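Local coordinates for hypothetical protein DR_0824 (Deinococcus radiodurans, PDB 2IMR) that catalyses the zinc-dependent deamination of aminodeoxyfutalosine to futalosine, a step of menaquinone biosynthesis, and to a lesser extent deaminates adenosine and related nucleosides, at residues His36-Leu41 against Val60-Thr65; Thr171-Val176 against Gly234-Ile239; Leu177-Asp182 against Ala265-Thr270; Asn363-Val368 against Phe412-Ser417. One frame throughout, in Å; residues are numbered along the deposited sequence.

In the fold
The four contacts run from the small sheet of mainly N-terminal strands, through the metal-dependent hydrolase barrel, to its far rim. Contact 1 lies within that sheet, centred about 35 Å from the centre of the chain. Contact 4, centred about 22 Å away, packs a barrel helix against a C-terminal loop, and the two touch where Leu41 CD1 comes 4.1 Å from Arg413 NH1. Contact 2 is inside the barrel; the Gln238 side chain is about 6 Å from the zinc ion. Its segment 171-176, on strand 170-176, continues directly into contact 3, centred about 21 Å away, where the Tyr267 side chain is about 14 Å from the zinc. Contacts 1 and 3 are about 61 Å apart between centres.

Contact 1 (His36-Leu41 against Val60-Thr65); sequences HTPRLL and VVVGET
Arg39 and Val61 form the hydrogen-bonded pair of this antiparallel contact: Arg39 N donates a hydrogen bond to Val61 O and Val61 N to Arg39 O, both at 2.8 Å. A close CA-H...O contact, Val60 CA to Arg39 O at 3.1 Å, reinforces the ladder. Beyond the backbone, Arg39 bends at chi3 (-58°), which folds its guanidinium back over Val61 CB, and from there NH1 donates to Gly63 O at 3.2 Å, nearly straight at 165° and close to the guanidinium plane. Two waters complete this polar cluster, one joining NH1 to Thr37 O and Gly63 N, the other joining NH2 to Gly63 O. The strands belong to the four-stranded mixed sheet, in which strand 38-43 lies between 57-62 and 83-86, and a type II' turn from Val62 to Thr65 leads to the next antiparallel strand. Shortening Arg39 to an alanine would probably leave Gly63 O without its direct side-chain donor and uncover one flank of Val61. Apolar contacts lie on the other face, where Pro38 CB meets Val60 CG1 at 3.6 Å and Leu40 CD1 meets Val60 CG2 at 4.0 Å. Next to them, His36 CB packs against Val62 CG1 at 3.7 Å.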
# COMPACT_ATOMS: atom_id res chain seq x y z
N HIS A 36 5.72 -9.51 41.96
CA HIS A 36 4.33 -9.57 41.45
C HIS A 36 4.09 -10.95 40.82
O HIS A 36 4.64 -11.95 41.28
CB HIS A 36 4.11 -8.45 40.42
CG HIS A 36 2.67 -8.09 40.21
ND1 HIS A 36 1.77 -8.94 39.61
CD2 HIS A 36 1.97 -6.98 40.56
CE1 HIS A 36 0.57 -8.37 39.59
NE2 HIS A 36 0.67 -7.19 40.16
N THR A 37 3.29 -11.01 39.76
CA THR A 37 3.01 -12.28 39.11
C THR A 37 3.07 -12.18 37.59
O THR A 37 2.14 -11.70 36.95
CB THR A 37 1.61 -12.80 39.50
OG1 THR A 37 1.49 -12.83 40.93
CG2 THR A 37 1.40 -14.21 38.95
N PRO A 38 4.19 -12.64 37.00
CA PRO A 38 4.38 -12.60 35.54
C PRO A 38 3.40 -13.49 34.79
O PRO A 38 3.01 -14.55 35.28
CB PRO A 38 5.82 -13.07 35.36
CG PRO A 38 6.47 -12.69 36.67
CD PRO A 38 5.42 -13.09 37.67
N ARG A 39 3.00 -13.06 33.60
CA ARG A 39 2.10 -13.84 32.76
C ARG A 39 2.83 -14.04 31.44
O ARG A 39 3.38 -13.09 30.89
CB ARG A 39 0.79 -13.09 32.51
CG ARG A 39 0.16 -12.52 33.77
CD ARG A 39 -1.33 -12.26 33.57
NE ARG A 39 -1.61 -11.34 32.46
CZ ARG A 39 -1.25 -10.06 32.43
NH1 ARG A 39 -0.58 -9.52 33.44
NH2 ARG A 39 -1.59 -9.32 31.39
N LEU A 40 2.84 -15.27 30.95
CA LEU A 40 3.49 -15.59 29.69
C LEU A 40 2.46 -15.76 28.59
O LEU A 40 1.74 -16.76 28.55
CB LEU A 40 4.31 -16.88 29.83
CG LEU A 40 4.83 -17.50 28.52
CD1 LEU A 40 5.70 -16.49 27.78
CD2 LEU A 40 5.61 -18.76 28.85
N LEU A 41 2.38 -14.77 27.71
CA LEU A 41 1.43 -14.83 26.61
C LEU A 41 2.18 -15.38 25.41
O LEU A 41 3.18 -14.81 24.98
CB LEU A 41 0.91 -13.43 26.28
CG LEU A 41 0.51 -12.54 27.46
CD1 LEU A 41 -0.29 -11.36 26.94
CD2 LEU A 41 -0.29 -13.31 28.48
N VAL A 60 6.29 -11.75 28.23
CA VAL A 60 6.00 -11.90 29.65
C VAL A 60 5.55 -10.54 30.14
O VAL A 60 6.23 -9.53 29.95
CB VAL A 60 7.24 -12.37 30.45
CG1 VAL A 60 6.89 -12.40 31.94
CG2 VAL A 60 7.65 -13.75 30.00
N VAL A 61 4.38 -10.51 30.76
CA VAL A 61 3.84 -9.27 31.26
C VAL A 61 3.71 -9.32 32.77
O VAL A 61 3.30 -10.33 33.34
CB VAL A 61 2.45 -8.98 30.63
CG1 VAL A 61 1.90 -7.66 31.13
CG2 VAL A 61 2.57 -8.96 29.11
N VAL A 62 4.09 -8.23 33.42
CA VAL A 62 3.99 -8.11 34.87
C VAL A 62 3.08 -6.91 35.09
O VAL A 62 3.48 -5.77 34.83
CB VAL A 62 5.36 -7.85 35.52
CG1 VAL A 62 5.19 -7.65 37.02
CG2 VAL A 62 6.29 -9.02 35.25
N GLY A 63 1.86 -7.15 35.55
CA GLY A 63 0.93 -6.05 35.74
C GLY A 63 0.48 -5.59 34.37
O GLY A 63 -0.18 -6.34 33.65
N GLU A 64 0.84 -4.36 34.00
CA GLU A 64 0.50 -3.81 32.69
C GLU A 64 1.78 -3.44 31.97
O GLU A 64 1.77 -2.64 31.03
CB GLU A 64 -0.36 -2.55 32.83
CG GLU A 64 -1.70 -2.75 33.50
CD GLU A 64 -2.48 -1.46 33.60
OE1 GLU A 64 -2.79 -0.87 32.53
OE2 GLU A 64 -2.78 -1.01 34.73
N THR A 65 2.89 -4.03 32.41
CA THR A 65 4.20 -3.74 31.84
C THR A 65 4.89 -4.96 31.25
O THR A 65 4.87 -6.04 31.83
CB THR A 65 5.12 -3.13 32.91
OG1 THR A 65 4.47 -2.00 33.50
CG2 THR A 65 6.45 -2.69 32.31
O HOH W 1 0.63 -9.66 36.00
O HOH W 2 -1.61 -6.59 31.50

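Contact 2 (Thr171-Val176 against Gly234-Ile239); sequences TLYFEV and GLPLQI
Tyr173 and Gln238 cross at about a right angle inside the TIM barrel of this amidohydrolase, the phenol reaching from strand 170-176 toward the start of strand 238-241. The ring and amide planes are 49° apart, so this is no flat stack. Gln238 passes over one face of the ring: its CG stands 4.0 Å from the centroid, 23° off the normal, a CH-pi contact displaced toward the rim. The opposite face is taken by Thr171 CG2, 3.5 Å above the ring plane and over its centre, holding the phenol between two aliphatic groups. That same methyl meets Pro236 CG at 3.5 Å; with chi1 -57° OG1 sits beside the backbone N, bonded to Arg207 and Val395, leaving CG2 anti to that N and against ring and proline. At the ring edge, near its plane, lies Pro236 O. Replacing Tyr173 by an alanine would probably open a gap between Thr171 and Gln238 and take away one wall that limits the movement of the glutamine. That matters for the metal site, because Gln238 OE1 is hydrogen-bonded to ND1 of the zinc ligand His99 and NE2 to Ala98 O, making the glutamine a second-shell residue. At the phenol end, a water lies 2.8 Å from Tyr173 OH and donates a hydrogen bond to Leu237 O at 2.7 Å.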
# COMPACT_ATOMS: atom_id res chain seq x y z
N THR A 171 1.03 8.88 5.17
CA THR A 171 1.15 9.76 4.02
C THR A 171 -0.15 9.85 3.23
O THR A 171 -0.83 8.85 3.03
CB THR A 171 2.23 9.26 3.05
OG1 THR A 171 3.48 9.16 3.74
CG2 THR A 171 2.38 10.20 1.86
N LEU A 172 -0.49 11.06 2.78
CA LEU A 172 -1.68 11.30 1.97
C LEU A 172 -1.17 11.68 0.58
O LEU A 172 -0.61 12.76 0.40
CB LEU A 172 -2.51 12.45 2.54
CG LEU A 172 -2.97 12.29 3.99
CD1 LEU A 172 -3.76 13.53 4.41
CD2 LEU A 172 -3.82 11.03 4.12
N TYR A 173 -1.34 10.77 -0.38
CA TYR A 173 -0.89 10.98 -1.75
C TYR A 173 -1.98 11.57 -2.64
O TYR A 173 -3.06 10.98 -2.79
CB TYR A 173 -0.45 9.65 -2.36
CG TYR A 173 0.59 8.87 -1.58
CD1 TYR A 173 1.95 8.99 -1.86
CD2 TYR A 173 0.20 7.97 -0.58
CE1 TYR A 173 2.89 8.22 -1.19
CE2 TYR A 173 1.13 7.20 0.10
CZ TYR A 173 2.47 7.32 -0.21
OH TYR A 173 3.38 6.53 0.45
N PHE A 174 -1.70 12.72 -3.25
CA PHE A 174 -2.67 13.38 -4.14
C PHE A 174 -2.59 12.69 -5.49
O PHE A 174 -1.54 12.68 -6.13
CB PHE A 174 -2.34 14.87 -4.27
CG PHE A 174 -3.38 15.67 -5.02
CD1 PHE A 174 -4.73 15.50 -4.75
CD2 PHE A 174 -3.00 16.60 -5.98
CE1 PHE A 174 -5.70 16.26 -5.41
CE2 PHE A 174 -3.95 17.37 -6.65
CZ PHE A 174 -5.30 17.20 -6.37
N GLU A 175 -3.69 12.11 -5.95
CA GLU A 175 -3.68 11.39 -7.22
C GLU A 175 -3.81 12.30 -8.44
O GLU A 175 -4.62 13.21 -8.47
CB GLU A 175 -4.80 10.35 -7.23
CG GLU A 175 -4.60 9.26 -8.26
CD GLU A 175 -5.59 8.12 -8.10
OE1 GLU A 175 -6.80 8.37 -8.27
OE2 GLU A 175 -5.16 6.99 -7.81
N VAL A 176 -2.97 12.03 -9.44
CA VAL A 176 -3.00 12.80 -10.68
C VAL A 176 -3.24 11.84 -11.84
O VAL A 176 -2.61 10.80 -11.93
CB VAL A 176 -1.68 13.55 -10.91
CG1 VAL A 176 -1.73 14.31 -12.24
CG2 VAL A 176 -1.43 14.51 -9.76
N GLY A 234 11.22 16.26 -2.13
CA GLY A 234 11.18 15.29 -1.06
C GLY A 234 9.79 14.76 -0.78
O GLY A 234 9.46 14.44 0.36
N LEU A 235 8.95 14.66 -1.81
CA LEU A 235 7.59 14.16 -1.65
C LEU A 235 7.52 12.67 -1.99
O LEU A 235 7.96 12.25 -3.06
CB LEU A 235 6.62 14.92 -2.56
CG LEU A 235 6.32 16.38 -2.24
CD1 LEU A 235 5.46 16.96 -3.35
CD2 LEU A 235 5.60 16.48 -0.90
N PRO A 236 6.98 11.85 -1.07
CA PRO A 236 6.90 10.42 -1.37
C PRO A 236 5.98 10.17 -2.57
O PRO A 236 5.06 10.95 -2.84
CB PRO A 236 6.36 9.82 -0.07
CG PRO A 236 5.59 10.94 0.54
CD PRO A 236 6.48 12.13 0.28
N LEU A 237 6.25 9.09 -3.30
CA LEU A 237 5.47 8.73 -4.47
C LEU A 237 4.90 7.33 -4.39
O LEU A 237 5.48 6.45 -3.76
CB LEU A 237 6.35 8.79 -5.73
CG LEU A 237 6.82 10.10 -6.36
CD1 LEU A 237 7.98 9.81 -7.31
CD2 LEU A 237 5.68 10.77 -7.09
N GLN A 238 3.74 7.14 -5.01
CA GLN A 238 3.10 5.83 -5.12
C GLN A 238 2.48 5.79 -6.51
O GLN A 238 1.77 6.72 -6.91
CB GLN A 238 2.03 5.61 -4.05
CG GLN A 238 2.52 4.74 -2.89
CD GLN A 238 1.41 4.21 -1.99
OE1 GLN A 238 0.36 3.78 -2.48
NE2 GLN A 238 1.64 4.22 -0.69
N ILE A 239 2.79 4.74 -7.25
CA ILE A 239 2.29 4.55 -8.61
C ILE A 239 1.71 3.13 -8.70
O ILE A 239 2.36 2.18 -8.27
CB ILE A 239 3.43 4.66 -9.67
CG1 ILE A 239 4.21 5.96 -9.47
CG2 ILE A 239 2.85 4.60 -11.09
CD1 ILE A 239 5.45 6.06 -10.34
O HOH W 3 5.73 6.19 -1.12

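Contact 3 (Leu177-Asp182 against Ala265-Thr270); sequences LNPFPD and ALYPHT
Two loops of the hydrolase domain meet here, one following barrel strand 170-176 and the other leading into helix 271-275, close to the predicted substrate-binding His213, whose side chain is about 6 Å from that of Tyr267. The meeting is built from prolines and aromatic rings. Pro268 lays its CD over one face of Phe180, 4.1 Å from the centroid and 26° off the normal, displaced toward the rim, while its CG comes 3.6 Å from Phe180 CD1. Phe180 also reaches the chain itself, with CE1 3.5 Å from Tyr267 C, and has Ala265 O at its edge. Beside it, Pro179 crosses Tyr267 at about a right angle: CG lies 3.9 Å from Tyr267 CD2 and 3.3 Å from Leu266 O. The Phe180 loop is braced from within by an Asx turn, Asn178 OD1 accepting from Phe180 N at 3.0 Å. The OH of Tyr267 is hydrogen-bonded to Ala111 O. With no hydrogen bond joining the two segments, the contact rests on the fit of rigid rings against each other and against backbone, so shape, more than polar pairing, probably sets how the loops lie together.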
# COMPACT_ATOMS: atom_id res chain seq x y z
N LEU A 177 -4.16 12.20 -12.72
CA LEU A 177 -4.52 11.34 -13.84
C LEU A 177 -4.83 12.12 -15.12
O LEU A 177 -5.77 12.89 -15.16
CB LEU A 177 -5.74 10.50 -13.44
CG LEU A 177 -6.29 9.33 -14.27
CD1 LEU A 177 -7.44 8.70 -13.50
CD2 LEU A 177 -6.77 9.78 -15.65
N ASN A 178 -4.02 11.92 -16.15
CA ASN A 178 -4.24 12.57 -17.45
C ASN A 178 -3.24 12.00 -18.44
O ASN A 178 -2.06 12.30 -18.37
CB ASN A 178 -4.08 14.08 -17.36
CG ASN A 178 -4.54 14.77 -18.64
OD1 ASN A 178 -4.03 14.49 -19.72
ND2 ASN A 178 -5.51 15.66 -18.51
N PRO A 179 -3.72 11.18 -19.38
CA PRO A 179 -2.89 10.53 -20.40
C PRO A 179 -2.53 11.32 -21.66
O PRO A 179 -1.86 10.79 -22.55
CB PRO A 179 -3.69 9.28 -20.73
CG PRO A 179 -5.11 9.80 -20.67
CD PRO A 179 -5.10 10.65 -19.41
N PHE A 180 -2.97 12.58 -21.74
CA PHE A 180 -2.70 13.42 -22.91
C PHE A 180 -1.42 14.25 -22.79
O PHE A 180 -1.35 15.20 -22.02
CB PHE A 180 -3.89 14.36 -23.14
CG PHE A 180 -5.18 13.64 -23.40
CD1 PHE A 180 -5.48 13.15 -24.67
CD2 PHE A 180 -6.09 13.44 -22.37
CE1 PHE A 180 -6.67 12.47 -24.91
CE2 PHE A 180 -7.29 12.75 -22.60
CZ PHE A 180 -7.57 12.27 -23.87
N PRO A 181 -0.38 13.89 -23.57
CA PRO A 181 0.90 14.61 -23.54
C PRO A 181 0.78 16.13 -23.62
O PRO A 181 1.49 16.85 -22.92
CB PRO A 181 1.64 14.03 -24.74
CG PRO A 181 1.15 12.63 -24.79
CD PRO A 181 -0.34 12.79 -24.55
N ASP A 182 -0.12 16.62 -24.47
CA ASP A 182 -0.28 18.06 -24.65
C ASP A 182 -0.83 18.78 -23.42
O ASP A 182 -0.65 19.99 -23.27
CB ASP A 182 -1.20 18.35 -25.85
CG ASP A 182 -0.64 17.81 -27.15
OD1 ASP A 182 0.60 17.84 -27.33
OD2 ASP A 182 -1.43 17.35 -28.00
N ALA A 265 -12.82 8.48 -25.54
CA ALA A 265 -12.67 9.90 -25.23
C ALA A 265 -11.72 10.19 -24.07
O ALA A 265 -11.23 11.31 -23.93
CB ALA A 265 -14.04 10.52 -24.96
N LEU A 266 -11.45 9.19 -23.24
CA LEU A 266 -10.58 9.38 -22.08
C LEU A 266 -9.08 9.24 -22.35
O LEU A 266 -8.27 9.52 -21.46
CB LEU A 266 -10.96 8.40 -20.97
CG LEU A 266 -12.41 8.34 -20.49
CD1 LEU A 266 -12.49 7.42 -19.27
CD2 LEU A 266 -12.91 9.72 -20.14
N TYR A 267 -8.72 8.81 -23.55
CA TYR A 267 -7.31 8.60 -23.89
C TYR A 267 -6.93 9.03 -25.30
O TYR A 267 -7.79 9.20 -26.16
CB TYR A 267 -6.95 7.11 -23.84
CG TYR A 267 -7.06 6.39 -22.52
CD1 TYR A 267 -8.28 5.87 -22.07
CD2 TYR A 267 -5.92 6.15 -21.76
CE1 TYR A 267 -8.34 5.12 -20.89
CE2 TYR A 267 -5.97 5.41 -20.58
CZ TYR A 267 -7.19 4.89 -20.16
OH TYR A 267 -7.21 4.16 -18.99
N PRO A 268 -5.62 9.20 -25.55
CA PRO A 268 -5.14 9.57 -26.89
C PRO A 268 -5.52 8.34 -27.73
O PRO A 268 -5.89 7.30 -27.18
CB PRO A 268 -3.63 9.68 -26.69
CG PRO A 268 -3.53 10.23 -25.31
CD PRO A 268 -4.55 9.39 -24.55
N HIS A 269 -5.40 8.43 -29.05
CA HIS A 269 -5.79 7.32 -29.91
C HIS A 269 -4.92 6.06 -29.83
O HIS A 269 -5.38 4.97 -30.17
CB HIS A 269 -5.88 7.80 -31.35
CG HIS A 269 -6.94 8.84 -31.57
ND1 HIS A 269 -8.29 8.53 -31.60
CD2 HIS A 269 -6.86 10.18 -31.76
CE1 HIS A 269 -8.98 9.64 -31.80
NE2 HIS A 269 -8.14 10.65 -31.90
N THR A 270 -3.67 6.20 -29.38
CA THR A 270 -2.77 5.04 -29.27
C THR A 270 -2.02 5.09 -27.94
O THR A 270 -1.79 6.16 -27.39
CB THR A 270 -1.71 5.02 -30.38
OG1 THR A 270 -0.88 6.18 -30.27
CG2 THR A 270 -2.36 4.99 -31.76

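Contact 4 (Asn363-Val368 against Phe412-Ser417); sequences NVREEV and FRWELS
This is a cation-pi and CH-pi contact near the surface, in which the first turn of helix 365-374, in the amidohydrolase TIM-barrel domain, meets a loop and short 3-10 segment near the C-terminus. Arg365 runs extended across one face of the Trp414 indole. Its CG stands over the six-membered ring, 4.1 Å from the centroid, and its CZ lies beyond it over the five-membered ring at 5.0 Å, only 9° off the normal. The guanidinium plane is nevertheless turned 66° from the indole, so CZ sits over the ring while the group stands steeply tilted to it, not stacked flat. One turn further along the helix, Val368 CG2 meets the indole edge at Trp414 CZ3, 4.0 Å away and near the ring plane. The indole NE1 is bonded to Ala92 O of the same chain.

The guanidinium is fixed from several directions. NH2 is bonded to Leu144 O, while NH1 donates to Asn363 OD1 at 3.0 Å, lying in the guanidinium plane. That same oxygen caps the helix start by accepting from Arg365 N, the two donors arriving from opposite faces of the amide plane. Ser417 takes one face of the guanidinium, its OG 3.3 Å above the plane, over the centre, and 3.4 Å from Arg365 CZ.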
# COMPACT_ATOMS: atom_id res chain seq x y z
N ASN A 363 -8.83 -3.32 7.26
CA ASN A 363 -8.04 -4.03 8.27
C ASN A 363 -6.94 -4.92 7.68
O ASN A 363 -7.22 -6.02 7.21
CB ASN A 363 -8.98 -4.89 9.12
CG ASN A 363 -8.29 -5.46 10.34
OD1 ASN A 363 -7.07 -5.34 10.49
ND2 ASN A 363 -9.07 -6.08 11.23
N VAL A 364 -5.70 -4.44 7.72
CA VAL A 364 -4.57 -5.19 7.17
C VAL A 364 -4.32 -6.54 7.86
O VAL A 364 -3.68 -7.42 7.29
CB VAL A 364 -3.27 -4.34 7.21
CG1 VAL A 364 -2.05 -5.20 6.90
CG2 VAL A 364 -3.37 -3.23 6.18
N ARG A 365 -4.82 -6.71 9.09
CA ARG A 365 -4.62 -7.98 9.78
C ARG A 365 -5.23 -9.09 8.92
O ARG A 365 -4.76 -10.22 8.90
CB ARG A 365 -5.30 -7.97 11.15
CG ARG A 365 -4.81 -6.88 12.08
CD ARG A 365 -5.56 -6.94 13.40
NE ARG A 365 -5.17 -5.88 14.33
CZ ARG A 365 -5.40 -4.59 14.15
NH1 ARG A 365 -6.02 -4.17 13.05
NH2 ARG A 365 -5.03 -3.71 15.07
N GLU A 366 -6.29 -8.74 8.21
CA GLU A 366 -6.98 -9.69 7.35
C GLU A 366 -6.19 -10.00 6.08
O GLU A 366 -6.34 -11.08 5.50
CB GLU A 366 -8.38 -9.15 7.04
CG GLU A 366 -9.31 -9.29 8.25
CD GLU A 366 -10.57 -8.44 8.18
OE1 GLU A 366 -10.95 -7.99 7.09
OE2 GLU A 366 -11.19 -8.23 9.25
N GLU A 367 -5.34 -9.08 5.66
CA GLU A 367 -4.52 -9.30 4.47
C GLU A 367 -3.40 -10.26 4.84
O GLU A 367 -2.94 -11.04 4.01
CB GLU A 367 -3.92 -7.99 3.97
CG GLU A 367 -4.95 -6.96 3.50
CD GLU A 367 -5.78 -7.43 2.31
OE1 GLU A 367 -5.38 -8.41 1.64
OE2 GLU A 367 -6.83 -6.80 2.03
N VAL A 368 -2.95 -10.20 6.09
CA VAL A 368 -1.90 -11.09 6.57
C VAL A 368 -2.43 -12.52 6.51
O VAL A 368 -1.75 -13.43 6.04
CB VAL A 368 -1.48 -10.73 8.02
CG1 VAL A 368 -0.58 -11.83 8.60
CG2 VAL A 368 -0.74 -9.40 8.02
N PHE A 412 -1.70 -4.81 20.88
CA PHE A 412 -0.62 -5.65 20.37
C PHE A 412 -1.08 -7.08 20.16
O PHE A 412 -0.43 -7.86 19.48
CB PHE A 412 0.55 -5.66 21.36
CG PHE A 412 1.19 -4.32 21.58
CD1 PHE A 412 1.89 -4.06 22.75
CD2 PHE A 412 1.10 -3.33 20.61
CE1 PHE A 412 2.50 -2.82 22.95
CE2 PHE A 412 1.70 -2.09 20.80
CZ PHE A 412 2.40 -1.83 21.98
N ARG A 413 -2.21 -7.42 20.76
CA ARG A 413 -2.77 -8.76 20.65
C ARG A 413 -3.83 -8.74 19.54
O ARG A 413 -5.00 -8.46 19.78
CB ARG A 413 -3.37 -9.14 22.00
CG ARG A 413 -3.71 -10.59 22.18
CD ARG A 413 -3.88 -10.91 23.67
NE ARG A 413 -4.50 -12.21 23.86
CZ ARG A 413 -4.66 -12.81 25.04
NH1 ARG A 413 -4.23 -12.22 26.15
NH2 ARG A 413 -5.24 -14.00 25.09
N TRP A 414 -3.41 -9.05 18.31
CA TRP A 414 -4.30 -9.02 17.16
C TRP A 414 -5.60 -9.81 17.26
O TRP A 414 -6.61 -9.41 16.67
CB TRP A 414 -3.53 -9.46 15.91
CG TRP A 414 -2.49 -8.47 15.46
CD1 TRP A 414 -1.94 -7.46 16.20
CD2 TRP A 414 -1.84 -8.43 14.18
NE1 TRP A 414 -0.99 -6.80 15.46
CE2 TRP A 414 -0.91 -7.37 14.22
CE3 TRP A 414 -1.95 -9.19 13.01
CZ2 TRP A 414 -0.09 -7.05 13.12
CZ3 TRP A 414 -1.14 -8.87 11.92
CH2 TRP A 414 -0.22 -7.81 11.99
N GLU A 415 -5.60 -10.92 17.99
CA GLU A 415 -6.81 -11.73 18.11
C GLU A 415 -7.97 -10.98 18.79
O GLU A 415 -9.12 -11.44 18.73
CB GLU A 415 -6.53 -13.02 18.89
CG GLU A 415 -6.35 -12.80 20.39
CD GLU A 415 -6.47 -14.08 21.19
OE1 GLU A 415 -7.16 -15.02 20.75
OE2 GLU A 415 -5.89 -14.14 22.30
N LEU A 416 -7.67 -9.85 19.41
CA LEU A 416 -8.70 -9.07 20.11
C LEU A 416 -9.15 -7.82 19.36
O LEU A 416 -9.91 -6.99 19.89
CB LEU A 416 -8.18 -8.65 21.49
CG LEU A 416 -7.55 -9.74 22.36
CD1 LEU A 416 -7.00 -9.12 23.65
CD2 LEU A 416 -8.58 -10.80 22.68
N SER A 417 -8.69 -7.68 18.12
CA SER A 417 -9.02 -6.52 17.30
C SER A 417 -10.51 -6.31 17.06
O SER A 417 -11.22 -7.26 16.71
CB SER A 417 -8.30 -6.62 15.95
OG SER A 417 -8.52 -5.45 15.17